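Local coordinates for protein acyl-CoA dehydrogenase (Slackia heliotrinireducens, PDB 4RM7) that has the fold of the acyl-CoA dehydrogenase family, in which a beta-sheet middle domain lies in sequence between two helical domains, at residues Gly85-Phe90 / Ile205-Leu210; Pro183-Trp188 / Lys233-Leu238; Trp188-Ser193 / Asp218-Lys223. One frame throughout, in Å; residues are numbered along the deposited sequence.

Contact 1: residues Gly85-Phe90 / Ile205-Leu210; sequences GACLPF and IGQSML
C87 lies against Q207, M209 and L210, and it carries the tight part of this contact. Its CB meets CG of Q207 at 3.9 Å. Its sulfur is turned anti to the backbone N (chi1 -169°). That rotation lays SG alongside CG of Q207 and within 4.1 Å of CD2 of L210. The backbone takes part too: O of C87 sits 3.7 Å from CB of M209. M209 is a selenomethionine, and its side chain reaches A86 and L88. A bend at chi3 brings CE to 4.1 Å from CB of A86. SE itself lies 4.3 Å from CD2 of L88. No hydrogen bond joins the two segments. The contacts are of van der Waals type, mostly between apolar side chains. The 205-210 side keeps its shape through a type I beta turn from Q207 to L210. In that turn N of L210 bonds to O of Q207 at 3.0 Å. The same carbonyl also receives K204 NZ, and OD1 of D358 accepts the backbone N-H of Q207.

The pair P89 and L210 is more widely spaced. Both residues are partly exposed, and CA of P89 approaches CD1 of L210 no closer than 4.3 Å. L41 touches P89 and M209.

The contact joins the loop between helices 70-84 and 90-103 to the loop between strands 197-202 and 212-221. Y362 of helix 351-362 packs on C87 and Q207. R36 of helix 29-38 touches A86 and M209, while L80 of helix 70-84 touches L88. Y346 of a second subunit also packs on Q207.

Contact 2: residues Pro183-Trp188 / Lys233-Leu238; sequences PEFSFW and KGFSQL
F185 projects from strand 184-188 onto the N-terminal part of helix 234-270, where it meets G234, F235 and L238. Its CG is anti to the backbone N (chi1 -175°), which sends the ring toward G234. The F185 and F235 rings have centroids 5.0 Å apart and planes inclined at 48°, an oblique pair. CB of F185 sits over the face of the F235 ring, 4.1 Å from its centroid, as a CH-pi contact. The backbone N of F235 in turn lies over one face of the F185 ring.

The backbone also meets the ring: CD1 of F185 is 3.5 Å from CA of G234. G234 has a positive phi, a conformation that suits glycine.

The aliphatic contacts come from L238. Its two methyls divide between the phenylalanines: CD2 lies 3.7 Å from CZ of F185, and CD1 lies 3.8 Å from CZ of F187, in the plane of that ring at its edge.

No hydrogen bond crosses between the segments. Within the strand, NE1 of W188 donates to OG of S186 at 2.8 Å. The bond is bent (137°), and OG is tilted from the indole plane. S186 OG also bonds to O of A173.

F103 of helix 90-103 meets both F187 and L238. The beta-sheet middle domain packs here on the long helix 234-270 of the C-terminal domain, as in the acyl-CoA dehydrogenase fold.

Contact 3: residues Trp188-Ser193 / Asp218-Lys223; sequences WMVPRS and DNVEVK
V222 stands with a methyl over the indole of W188, and the two side chains cross at about a right angle. CG2 of V222 is 4.2 Å from the centroid of the six-membered ring and 27° off its normal, a CH-pi contact over the face. The nearest atom of that ring is CZ3, at 3.8 Å from CG2. In V222, CG2 lies between the backbone N and the carbonyl carbon, while CG1 is anti to the carbonyl carbon (chi1 -65°). This rotation gives CG2 to the indole and CG1 to V190.

The backbone of K223 approaches the same ring from another direction. Its O lies at the edge of the indole, in the ring plane, 3.4 Å from CZ3 of W188.

V190 meets V222 obliquely, with CG2 of V190 at 4.1 Å from CG1 of V222. The other methyl of V190, CG1, is 4.4 Å from CG1 of V220, a more distant touch. The side chains of V220 and V222 start toward strand 184-191, and that of E221 between them starts away. This is the alternation of an extended chain.

The segments make no hydrogen bond to each other. CA of V190 and CA of V222 are 7.1 Å apart, and the valine side chains meet between them. Apolar neighbours extend the cluster. I197 of strand 197-202 packs on V190 and V220, and M153 of strand 151-161 packs on W188 and V222. R227 also touches W188. The backbone of strand 184-191 pairs instead with strand 168-175, and M189 also bonds through its backbone to W226. Strand 212-221 pairs with strands 151-161 and 197-202. Facing strands joined by buried side chains in this way belong to the interior of the beta-sheet middle domain of an acyl-CoA dehydrogenase.

Overall arrangement
Contacts 2 and 3 share strand 184-191 and meet at W188, with centres about 17 Å apart. Contact 2 uses the earlier half of that strand to reach the C-terminal helical domain. Contact 3 uses the later half inside the middle domain. Contact 1 stands apart. Its centre is about 29 Å from that of contact 2 and about 28 Å from that of contact 3, and its nearest atoms are about 16 Å and 14 Å away. It joins the N-terminal helical domain to the middle domain, closer to the centre of the chain. Together contacts 1 and 2 tie the middle domain to both helical domains.

Contact 1: residues Gly85-Phe90 / Ile205-Leu210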
loop_
_atom_site.group_PDB
_atom_site.type_symbol
_atom_site.label_atom_id
_atom_site.label_comp_id
_atom_site.label_asym_id
_atom_site.label_seq_id
_atom_site.Cartn_x
_atom_site.Cartn_y
_atom_site.Cartn_z
ATOM N N GLY A 85 -0.166 11.092 25.006
ATOM C CA GLY A 85 -0.982 10.752 23.851
ATOM C C GLY A 85 -1.443 12.023 23.155
ATOM O O GLY A 85 -2.504 12.079 22.529
ATOM N N ALA A 86 -0.641 13.071 23.269
ATOM C CA ALA A 86 -1.092 14.363 22.796
ATOM C C ALA A 86 0.037 15.145 22.171
ATOM O O ALA A 86 1.212 14.824 22.354
ATOM C CB ALA A 86 -1.728 15.159 23.944
ATOM N N CYS A 87 -0.341 16.168 21.415
ATOM C CA CYS A 87 0.598 17.139 20.892
ATOM C C CYS A 87 0.841 18.207 21.939
ATOM O O CYS A 87 -0.069 18.944 22.281
ATOM C CB CYS A 87 0.062 17.765 19.609
ATOM S SG CYS A 87 1.304 18.737 18.748
ATOM N N LEU A 88 2.064 18.286 22.451
ATOM C CA LEU A 88 2.384 19.193 23.548
ATOM C C LEU A 88 3.145 20.422 23.035
ATOM O O LEU A 88 3.761 20.372 21.975
ATOM C CB LEU A 88 3.191 18.435 24.611
ATOM C CG LEU A 88 2.491 17.201 25.185
ATOM C CD1 LEU A 88 3.426 16.485 26.141
ATOM C CD2 LEU A 88 1.175 17.558 25.881
ATOM N N PRO A 89 3.101 21.539 23.782
ATOM C CA PRO A 89 3.719 22.800 23.334
ATOM C C PRO A 89 5.241 22.805 23.405
ATOM O O PRO A 89 5.879 23.695 22.837
ATOM C CB PRO A 89 3.168 23.850 24.315
ATOM C CG PRO A 89 2.174 23.170 25.161
ATOM C CD PRO A 89 2.454 21.688 25.095
ATOM N N PHE A 90 5.809 21.834 24.109
ATOM C CA PHE A 90 7.224 21.867 24.450
ATOM C C PHE A 90 8.127 21.944 23.243
ATOM O O PHE A 90 9.024 22.788 23.218
ATOM C CB PHE A 90 7.590 20.655 25.303
ATOM C CG PHE A 90 6.814 20.585 26.568
ATOM C CD1 PHE A 90 6.800 21.665 27.440
ATOM C CD2 PHE A 90 6.037 19.477 26.864
ATOM C CE1 PHE A 90 6.054 21.627 28.617
ATOM C CE2 PHE A 90 5.291 19.427 28.036
ATOM C CZ PHE A 90 5.294 20.509 28.911
ATOM N N ILE A 205 -8.587 20.173 13.196
ATOM C CA ILE A 205 -9.306 18.984 13.662
ATOM C C ILE A 205 -8.485 18.227 14.714
ATOM O O ILE A 205 -9.009 17.368 15.423
ATOM C CB ILE A 205 -9.667 18.014 12.495
ATOM C CG1 ILE A 205 -8.399 17.353 11.940
ATOM C CG2 ILE A 205 -10.447 18.737 11.408
ATOM C CD1 ILE A 205 -8.633 16.384 10.817
ATOM N N GLY A 206 -7.197 18.544 14.811
ATOM C CA GLY A 206 -6.338 17.923 15.801
ATOM C C GLY A 206 -5.316 18.899 16.344
ATOM O O GLY A 206 -5.260 20.047 15.898
ATOM N N GLN A 207 -4.514 18.439 17.304
ATOM C CA GLN A 207 -3.475 19.250 17.949
ATOM C C GLN A 207 -4.051 20.480 18.620
ATOM O O GLN A 207 -3.556 21.583 18.418
ATOM C CB GLN A 207 -2.403 19.662 16.937
ATOM C CG GLN A 207 -1.745 18.469 16.275
ATOM C CD GLN A 207 -0.801 18.865 15.178
ATOM O OE1 GLN A 207 -0.550 20.056 14.959
ATOM N NE2 GLN A 207 -0.263 17.873 14.476
ATOM N N SER A 208 -5.089 20.261 19.421
ATOM C CA SER A 208 -5.848 21.311 20.097
ATOM C C SER A 208 -5.000 22.252 20.958
ATOM O O SER A 208 -5.299 23.437 21.065
ATOM C CB SER A 208 -6.931 20.668 20.961
ATOM O OG SER A 208 -7.886 19.989 20.151
HETATM N N MSE A 209 -3.913 21.747 21.508
HETATM C CA MSE A 209 -3.124 22.502 22.450
HETATM C C MSE A 209 -2.120 23.357 21.757
HETATM O O MSE A 209 -1.295 24.015 22.404
HETATM C CB MSE A 209 -2.422 21.548 23.383
HETATM C CG MSE A 209 -3.400 21.116 24.448
HETATM SE SE MSE A 209 -2.373 20.012 25.672
HETATM C CE MSE A 209 -3.489 18.412 25.692
ATOM N N LEU A 210 -2.153 23.363 20.444
ATOM C CA LEU A 210 -1.225 24.177 19.705
ATOM C C LEU A 210 -2.058 25.024 18.756
ATOM O O LEU A 210 -2.014 24.859 17.541
ATOM C CB LEU A 210 -0.273 23.265 18.945
ATOM C CG LEU A 210 1.094 23.775 18.507
ATOM C CD1 LEU A 210 1.918 24.244 19.690
ATOM C CD2 LEU A 210 1.835 22.704 17.727
#

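Contact 2: residues Pro183-Trp188 / Lys233-Leu238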
loop_
_atom_site.group_PDB
_atom_site.type_symbol
_atom_site.label_atom_id
_atom_site.label_comp_id
_atom_site.label_asym_id
_atom_site.label_seq_id
_atom_site.Cartn_x
_atom_site.Cartn_y
_atom_site.Cartn_z
ATOM N N PRO A 183 16.367 44.648 -0.953
ATOM C CA PRO A 183 15.515 43.520 -0.550
ATOM C C PRO A 183 16.302 42.395 0.136
ATOM O O PRO A 183 16.869 41.541 -0.545
ATOM C CB PRO A 183 14.926 43.043 -1.878
ATOM C CG PRO A 183 14.861 44.278 -2.707
ATOM C CD PRO A 183 16.062 45.108 -2.321
ATOM N N GLU A 184 16.338 42.393 1.465
ATOM C CA GLU A 184 17.102 41.376 2.184
ATOM C C GLU A 184 16.304 40.703 3.313
ATOM O O GLU A 184 15.369 41.282 3.875
ATOM C CB GLU A 184 18.382 41.983 2.762
ATOM C CG GLU A 184 18.145 42.868 3.975
ATOM C CD GLU A 184 19.432 43.283 4.662
ATOM O OE1 GLU A 184 20.502 42.732 4.313
ATOM O OE2 GLU A 184 19.368 44.163 5.550
ATOM N N PHE A 185 16.690 39.475 3.642
ATOM C CA PHE A 185 16.066 38.753 4.738
ATOM C C PHE A 185 16.242 39.476 6.067
ATOM O O PHE A 185 17.303 40.034 6.343
ATOM C CB PHE A 185 16.639 37.350 4.845
ATOM C CG PHE A 185 15.966 36.518 5.882
ATOM C CD1 PHE A 185 16.588 36.257 7.089
ATOM C CD2 PHE A 185 14.691 36.018 5.661
ATOM C CE1 PHE A 185 15.956 35.494 8.056
ATOM C CE2 PHE A 185 14.057 35.265 6.621
ATOM C CZ PHE A 185 14.689 34.999 7.822
ATOM N N SER A 186 15.200 39.457 6.894
ATOM C CA SER A 186 15.235 40.159 8.169
ATOM C C SER A 186 14.196 39.624 9.132
ATOM O O SER A 186 13.140 39.141 8.713
ATOM C CB SER A 186 15.003 41.648 7.959
ATOM O OG SER A 186 13.651 41.898 7.618
ATOM N N PHE A 187 14.502 39.715 10.424
ATOM C CA PHE A 187 13.564 39.330 11.472
ATOM C C PHE A 187 13.197 40.554 12.300
ATOM O O PHE A 187 14.045 41.400 12.577
ATOM C CB PHE A 187 14.151 38.245 12.376
ATOM C CG PHE A 187 13.713 36.841 12.024
ATOM C CD1 PHE A 187 12.404 36.427 12.248
ATOM C CD2 PHE A 187 14.620 35.923 11.500
ATOM C CE1 PHE A 187 11.998 35.136 11.936
ATOM C CE2 PHE A 187 14.223 34.626 11.187
ATOM C CZ PHE A 187 12.911 34.234 11.408
ATOM N N TRP A 188 11.930 40.633 12.701
ATOM C CA TRP A 188 11.428 41.756 13.480
ATOM C C TRP A 188 10.592 41.283 14.663
ATOM O O TRP A 188 9.632 40.535 14.486
ATOM C CB TRP A 188 10.578 42.664 12.603
ATOM C CG TRP A 188 11.275 43.216 11.415
ATOM C CD1 TRP A 188 11.539 42.574 10.238
ATOM C CD2 TRP A 188 11.771 44.552 11.266
ATOM N NE1 TRP A 188 12.185 43.430 9.370
ATOM C CE2 TRP A 188 12.335 44.647 9.978
ATOM C CE3 TRP A 188 11.799 45.674 12.100
ATOM C CZ2 TRP A 188 12.921 45.817 9.513
ATOM C CZ3 TRP A 188 12.375 46.835 11.633
ATOM C CH2 TRP A 188 12.931 46.899 10.353
ATOM N N LYS A 233 22.345 34.942 9.664
ATOM C CA LYS A 233 21.736 35.775 8.634
ATOM C C LYS A 233 21.196 34.957 7.463
ATOM O O LYS A 233 21.796 33.953 7.052
ATOM C CB LYS A 233 22.749 36.821 8.128
ATOM C CG LYS A 233 22.899 38.024 9.050
ATOM C CD LYS A 233 24.142 38.804 8.744
ATOM C CE LYS A 233 24.385 39.894 9.778
ATOM N NZ LYS A 233 25.590 40.718 9.435
ATOM N N GLY A 234 20.051 35.393 6.940
ATOM C CA GLY A 234 19.542 34.906 5.671
ATOM C C GLY A 234 18.690 33.676 5.800
ATOM O O GLY A 234 18.665 33.048 6.856
ATOM N N PHE A 235 18.000 33.331 4.715
ATOM C CA PHE A 235 17.120 32.170 4.686
ATOM C C PHE A 235 17.904 30.913 4.999
ATOM O O PHE A 235 17.410 30.024 5.694
ATOM C CB PHE A 235 16.441 32.009 3.325
ATOM C CG PHE A 235 16.063 33.299 2.673
ATOM C CD1 PHE A 235 14.749 33.740 2.690
ATOM C CD2 PHE A 235 17.024 34.068 2.013
ATOM C CE1 PHE A 235 14.404 34.935 2.074
ATOM C CE2 PHE A 235 16.688 35.258 1.405
ATOM C CZ PHE A 235 15.379 35.689 1.433
ATOM N N SER A 236 19.120 30.847 4.461
ATOM C CA SER A 236 20.022 29.714 4.662
ATOM C C SER A 236 20.059 29.296 6.120
ATOM O O SER A 236 19.861 28.127 6.451
ATOM C CB SER A 236 21.437 30.060 4.179
ATOM O OG SER A 236 21.857 31.327 4.675
ATOM N N GLN A 237 20.287 30.265 6.994
ATOM C CA GLN A 237 20.336 29.997 8.419
ATOM C C GLN A 237 18.984 29.559 8.983
ATOM O O GLN A 237 18.916 28.642 9.800
ATOM C CB GLN A 237 20.845 31.225 9.162
ATOM C CG GLN A 237 22.225 31.012 9.747
ATOM C CD GLN A 237 22.250 29.872 10.760
ATOM O OE1 GLN A 237 22.932 28.861 10.559
ATOM N NE2 GLN A 237 21.503 30.031 11.853
ATOM N N LEU A 238 17.918 30.227 8.555
ATOM C CA LEU A 238 16.578 29.897 9.007
ATOM C C LEU A 238 16.230 28.482 8.599
ATOM O O LEU A 238 15.740 27.684 9.402
ATOM C CB LEU A 238 15.560 30.880 8.429
ATOM C CG LEU A 238 14.093 30.616 8.776
ATOM C CD1 LEU A 238 13.870 30.726 10.280
ATOM C CD2 LEU A 238 13.198 31.583 8.027
#

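Contact 3: residues Trp188-Ser193 / Asp218-Lys223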
loop_
_atom_site.group_PDB
_atom_site.type_symbol
_atom_site.label_atom_id
_atom_site.label_comp_id
_atom_site.label_asym_id
_atom_site.label_seq_id
_atom_site.Cartn_x
_atom_site.Cartn_y
_atom_site.Cartn_z
ATOM N N TRP A 188 11.930 40.633 12.701
ATOM C CA TRP A 188 11.428 41.756 13.480
ATOM C C TRP A 188 10.592 41.283 14.663
ATOM O O TRP A 188 9.632 40.535 14.486
ATOM C CB TRP A 188 10.578 42.664 12.603
ATOM C CG TRP A 188 11.275 43.216 11.415
ATOM C CD1 TRP A 188 11.539 42.574 10.238
ATOM C CD2 TRP A 188 11.771 44.552 11.266
ATOM N NE1 TRP A 188 12.185 43.430 9.370
ATOM C CE2 TRP A 188 12.335 44.647 9.978
ATOM C CE3 TRP A 188 11.799 45.674 12.100
ATOM C CZ2 TRP A 188 12.921 45.817 9.513
ATOM C CZ3 TRP A 188 12.375 46.835 11.633
ATOM C CH2 TRP A 188 12.931 46.899 10.353
HETATM N N MSE A 189 10.933 41.733 15.866
HETATM C CA MSE A 189 10.134 41.407 17.047
HETATM C C MSE A 189 9.048 42.469 17.256
HETATM O O MSE A 189 9.282 43.502 17.887
HETATM C CB MSE A 189 11.029 41.292 18.286
HETATM C CG MSE A 189 10.307 40.847 19.550
HETATM SE SE MSE A 189 9.571 39.048 19.417
HETATM C CE MSE A 189 11.206 38.003 19.438
ATOM N N VAL A 190 7.858 42.210 16.721
ATOM C CA VAL A 190 6.805 43.218 16.699
ATOM C C VAL A 190 5.806 43.044 17.827
ATOM O O VAL A 190 5.198 41.987 17.960
ATOM C CB VAL A 190 6.052 43.180 15.361
ATOM C CG1 VAL A 190 4.980 44.262 15.304
ATOM C CG2 VAL A 190 7.029 43.316 14.206
ATOM N N PRO A 191 5.636 44.087 18.653
ATOM C CA PRO A 191 4.608 44.102 19.705
ATOM C C PRO A 191 3.223 43.900 19.110
ATOM O O PRO A 191 2.912 44.522 18.095
ATOM C CB PRO A 191 4.732 45.504 20.314
ATOM C CG PRO A 191 6.099 45.972 19.940
ATOM C CD PRO A 191 6.415 45.335 18.617
ATOM N N ARG A 192 2.407 43.057 19.732
ATOM C CA ARG A 192 1.082 42.732 19.214
ATOM C C ARG A 192 0.167 43.958 19.297
ATOM O O ARG A 192 -0.895 44.007 18.669
ATOM C CB ARG A 192 0.496 41.541 19.988
ATOM C CG ARG A 192 -0.916 41.121 19.605
ATOM C CD ARG A 192 -0.970 40.236 18.351
ATOM N NE ARG A 192 -2.238 39.504 18.256
ATOM C CZ ARG A 192 -3.408 40.065 17.941
ATOM N NH1 ARG A 192 -4.503 39.325 17.889
ATOM N NH2 ARG A 192 -3.493 41.367 17.684
ATOM N N SER A 193 0.606 44.955 20.058
ATOM C CA SER A 193 -0.161 46.173 20.291
ATOM C C SER A 193 0.020 47.228 19.193
ATOM O O SER A 193 -0.714 48.214 19.151
ATOM C CB SER A 193 0.230 46.776 21.638
ATOM O OG SER A 193 1.578 47.222 21.618
ATOM N N ASP A 218 -1.173 45.001 8.300
ATOM C CA ASP A 218 -1.684 46.038 7.404
ATOM C C ASP A 218 -1.054 47.384 7.752
ATOM O O ASP A 218 -1.469 48.029 8.715
ATOM C CB ASP A 218 -3.218 46.115 7.489
ATOM C CG ASP A 218 -3.792 47.324 6.767
ATOM O OD1 ASP A 218 -3.222 47.744 5.734
ATOM O OD2 ASP A 218 -4.822 47.859 7.236
ATOM N N ASN A 219 -0.065 47.794 6.956
ATOM C CA ASN A 219 0.753 48.989 7.213
ATOM C C ASN A 219 1.131 49.174 8.674
ATOM O O ASN A 219 0.734 50.143 9.294
ATOM C CB ASN A 219 0.049 50.259 6.725
ATOM C CG ASN A 219 -0.033 50.334 5.217
ATOM O OD1 ASN A 219 0.967 50.163 4.530
ATOM N ND2 ASN A 219 -1.234 50.573 4.693
ATOM N N VAL A 220 1.888 48.239 9.230
ATOM C CA VAL A 220 2.261 48.348 10.630
ATOM C C VAL A 220 3.580 49.086 10.791
ATOM O O VAL A 220 4.585 48.718 10.187
ATOM C CB VAL A 220 2.358 46.972 11.282
ATOM C CG1 VAL A 220 2.771 47.118 12.734
ATOM C CG2 VAL A 220 1.025 46.264 11.168
ATOM N N GLU A 221 3.558 50.150 11.588
ATOM C CA GLU A 221 4.766 50.915 11.875
ATOM C C GLU A 221 5.714 50.102 12.736
ATOM O O GLU A 221 5.375 49.707 13.856
ATOM C CB GLU A 221 4.434 52.218 12.590
ATOM C CG GLU A 221 3.529 53.137 11.812
ATOM C CD GLU A 221 3.831 54.600 12.065
ATOM O OE1 GLU A 221 4.692 54.916 12.926
ATOM O OE2 GLU A 221 3.209 55.433 11.381
ATOM N N VAL A 222 6.910 49.857 12.218
ATOM C CA VAL A 222 7.896 49.115 12.984
ATOM C C VAL A 222 9.100 49.999 13.288
ATOM O O VAL A 222 9.565 50.749 12.433
ATOM C CB VAL A 222 8.330 47.822 12.241
ATOM C CG1 VAL A 222 7.146 46.869 12.120
ATOM C CG2 VAL A 222 8.899 48.136 10.866
ATOM N N LYS A 223 9.583 49.936 14.523
ATOM C CA LYS A 223 10.749 50.727 14.910
ATOM C C LYS A 223 12.044 49.987 14.557
ATOM O O LYS A 223 12.060 48.764 14.451
ATOM C CB LYS A 223 10.689 51.063 16.406
ATOM C CG LYS A 223 9.671 52.147 16.740
ATOM C CD LYS A 223 9.553 52.398 18.246
ATOM C CE LYS A 223 8.439 53.406 18.587
ATOM N NZ LYS A 223 7.040 52.870 18.353
#